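Local coordinates for hypothetical conserved protein (Geobacillus kaustophilus, PDB 2PCS), which is of unknown function but belongs to the carbon monoxide dehydrogenase subunit G (CoxG) family and probably binds a ligand, at residues E92-L97 / T108-A113. Sequence-based numbering, arbitrary orientation.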
loop_
_atom_site.group_PDB
_atom_site.type_symbol
_atom_site.label_atom_id
_atom_site.label_comp_id
_atom_site.label_asym_id
_atom_site.label_seq_id
_atom_site.Cartn_x
_atom_site.Cartn_y
_atom_site.Cartn_z
ATOM N N GLU A 92 -4.893 -6.352 -6.645
ATOM C CA GLU A 92 -4.409 -5.314 -7.562
ATOM C C GLU A 92 -4.933 -3.943 -7.117
ATOM O O GLU A 92 -6.041 -3.837 -6.540
ATOM C CB GLU A 92 -4.740 -5.629 -9.060
ATOM C CG GLU A 92 -6.114 -6.239 -9.267
ATOM C CD GLU A 92 -6.500 -6.542 -10.748
ATOM O OE1 GLU A 92 -7.733 -6.389 -11.050
ATOM O OE2 GLU A 92 -5.610 -6.964 -11.585
ATOM N N GLY A 93 -4.129 -2.913 -7.344
ATOM C CA GLY A 93 -4.572 -1.561 -7.104
ATOM C C GLY A 93 -4.108 -0.651 -8.193
ATOM O O GLY A 93 -3.181 -0.994 -8.940
ATOM N N VAL A 94 -4.748 0.514 -8.273
ATOM C CA VAL A 94 -4.383 1.590 -9.177
ATOM C C VAL A 94 -4.217 2.865 -8.358
ATOM O O VAL A 94 -5.056 3.206 -7.509
ATOM C CB VAL A 94 -5.482 1.835 -10.223
ATOM C CG1 VAL A 94 -5.015 2.833 -11.254
ATOM C CG2 VAL A 94 -5.953 0.505 -10.919
ATOM N N ILE A 95 -3.118 3.573 -8.599
ATOM C CA ILE A 95 -2.868 4.827 -7.947
ATOM C C ILE A 95 -2.722 5.985 -8.984
ATOM O O ILE A 95 -1.964 5.880 -9.958
ATOM C CB ILE A 95 -1.594 4.744 -7.110
ATOM C CG1 ILE A 95 -1.753 3.787 -5.910
ATOM C CG2 ILE A 95 -1.164 6.078 -6.610
ATOM C CD1 ILE A 95 -1.500 2.388 -6.265
ATOM N N ASP A 96 -3.397 7.102 -8.709
ATOM C CA ASP A 96 -3.305 8.297 -9.540
ATOM C C ASP A 96 -2.962 9.489 -8.655
ATOM O O ASP A 96 -3.518 9.640 -7.541
ATOM C CB ASP A 96 -4.613 8.510 -10.284
ATOM C CG ASP A 96 -4.831 7.463 -11.386
ATOM O OD1 ASP A 96 -4.047 7.443 -12.353
ATOM O OD2 ASP A 96 -5.794 6.643 -11.304
ATOM N N LEU A 97 -1.988 10.282 -9.105
ATOM C CA LEU A 97 -1.675 11.517 -8.420
ATOM C C LEU A 97 -2.274 12.706 -9.221
ATOM O O LEU A 97 -2.154 12.768 -10.482
ATOM C CB LEU A 97 -0.171 11.658 -8.186
ATOM C CG LEU A 97 0.585 10.605 -7.364
ATOM C CD1 LEU A 97 2.053 10.972 -7.213
ATOM C CD2 LEU A 97 -0.032 10.525 -6.002
ATOM N N THR A 108 -5.619 9.054 -5.168
ATOM C CA THR A 108 -6.802 8.204 -5.210
ATOM C C THR A 108 -6.432 6.757 -5.519
ATOM O O THR A 108 -5.364 6.519 -6.075
ATOM C CB THR A 108 -7.805 8.728 -6.256
ATOM O OG1 THR A 108 -7.200 8.710 -7.554
ATOM C CG2 THR A 108 -8.094 10.203 -6.025
ATOM N N TYR A 109 -7.035 6.049 -5.104
ATOM C CA TYR A 109 -6.685 4.659 -5.325
ATOM C C TYR A 109 -7.939 3.839 -5.392
ATOM O O TYR A 109 -9.009 4.230 -4.908
ATOM C CB TYR A 109 -5.693 4.101 -4.286
ATOM C CG TYR A 109 -6.284 4.045 -2.893
ATOM C CD1 TYR A 109 -6.068 5.086 -1.964
ATOM C CD2 TYR A 109 -7.087 2.981 -2.506
ATOM C CE1 TYR A 109 -6.707 5.064 -0.723
ATOM C CE2 TYR A 109 -7.670 2.929 -1.284
ATOM C CZ TYR A 109 -7.459 3.955 -0.381
ATOM O OH TYR A 109 -8.057 3.863 0.868
ATOM N N THR A 110 -7.747 2.655 -5.910
ATOM C CA THR A 110 -8.778 1.707 -6.110
ATOM C C THR A 110 -8.014 0.402 -5.820
ATOM O O THR A 110 -6.799 0.296 -6.103
ATOM C CB THR A 110 -9.177 1.896 -7.553
ATOM O OG1 THR A 110 -10.563 2.223 -7.702
ATOM C CG2 THR A 110 -8.703 0.849 -8.430
ATOM N N TYR A 111 -8.656 -0.561 -5.167
ATOM C CA TYR A 111 -8.009 -1.872 -5.029
ATOM C C TYR A 111 -9.001 -2.996 -5.011
ATOM O O TYR A 111 -10.171 -2.812 -4.748
ATOM C CB TYR A 111 -7.055 -1.956 -3.829
ATOM C CG TYR A 111 -7.746 -2.064 -2.521
ATOM C CD1 TYR A 111 -7.908 -0.935 -1.716
ATOM C CD2 TYR A 111 -8.308 -3.288 -2.099
ATOM C CE1 TYR A 111 -8.576 -1.027 -0.528
ATOM C CE2 TYR A 111 -8.998 -3.383 -0.882
ATOM C CZ TYR A 111 -9.108 -2.264 -0.126
ATOM O OH TYR A 111 -9.771 -2.341 1.055
ATOM N N SER A 112 -8.485 -4.186 -5.259
ATOM C CA SER A 112 -9.320 -5.343 -5.396
ATOM C C SER A 112 -8.519 -6.538 -4.878
ATOM O O SER A 112 -7.415 -6.825 -5.406
ATOM C CB SER A 112 -9.657 -5.468 -6.881
ATOM O OG SER A 112 -10.899 -6.080 -7.024
ATOM N N ALA A 113 -9.034 -7.201 -3.831
ATOM C CA ALA A 113 -8.296 -8.281 -3.148
ATOM C C ALA A 113 -9.097 -9.539 -2.893
ATOM O O ALA A 113 -10.157 -9.507 -2.280
ATOM C CB ALA A 113 -7.689 -7.799 -1.792
HETATM O O HOH W 1 -5.857 11.753 -7.950
#
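Strands 87-99 and 104-116 form a beta hairpin in the curved antiparallel sheet of this Bet v 1-like fold, and residues 92-97 and 108-113 pair along its arms, their directions 176° apart. Glu92, Val94 and Asp96 make hydrogen-bonded pairs with Ser112, Thr110 and Thr108. The hydrogen bonds are shortest at Glu92, where Ser112 N reaches Glu92 O at 2.8 Å and Glu92 N reaches Ser112 O at 2.8 Å, and longer toward Asp96, whose N makes a weak hydrogen bond to Thr108 O at 3.3 Å. The side chains of these pairs share one face of the sheet. There Val94 and Thr110 lie side by side, methyl against methyl, CG2 to CG2 at 3.7 Å. With Thr108 OG1 set between its own backbone N and carbonyl carbon (chi1 61°), the hydroxyl stands 3.8 Å from Asp96 CB. Gly93-Tyr111 and Ile95-Tyr109 are the non-hydrogen-bonded pairs, and their side chains take the opposite face. Gly93 puts no side chain beside Tyr111, CA to CA at 4.0 Å; between the backbones, Tyr109 CA makes a CA-H...O contact to Val94 O at 3.1 Å. Both tyrosine rings lean away from residues 92-97; Tyr109 CE2 meets the edge of the Tyr111 ring in its plane. They pack on helix 124-148, Tyr109 against Phe139 and Tyr111 against Ala131, with Tyr111 also near a bound unidentified ligand. Strand 75-84 flanks 92-97, where His75 ND1 is hydrogen-bonded to Asp96 OD1, and strand 4-12 flanks 108-113.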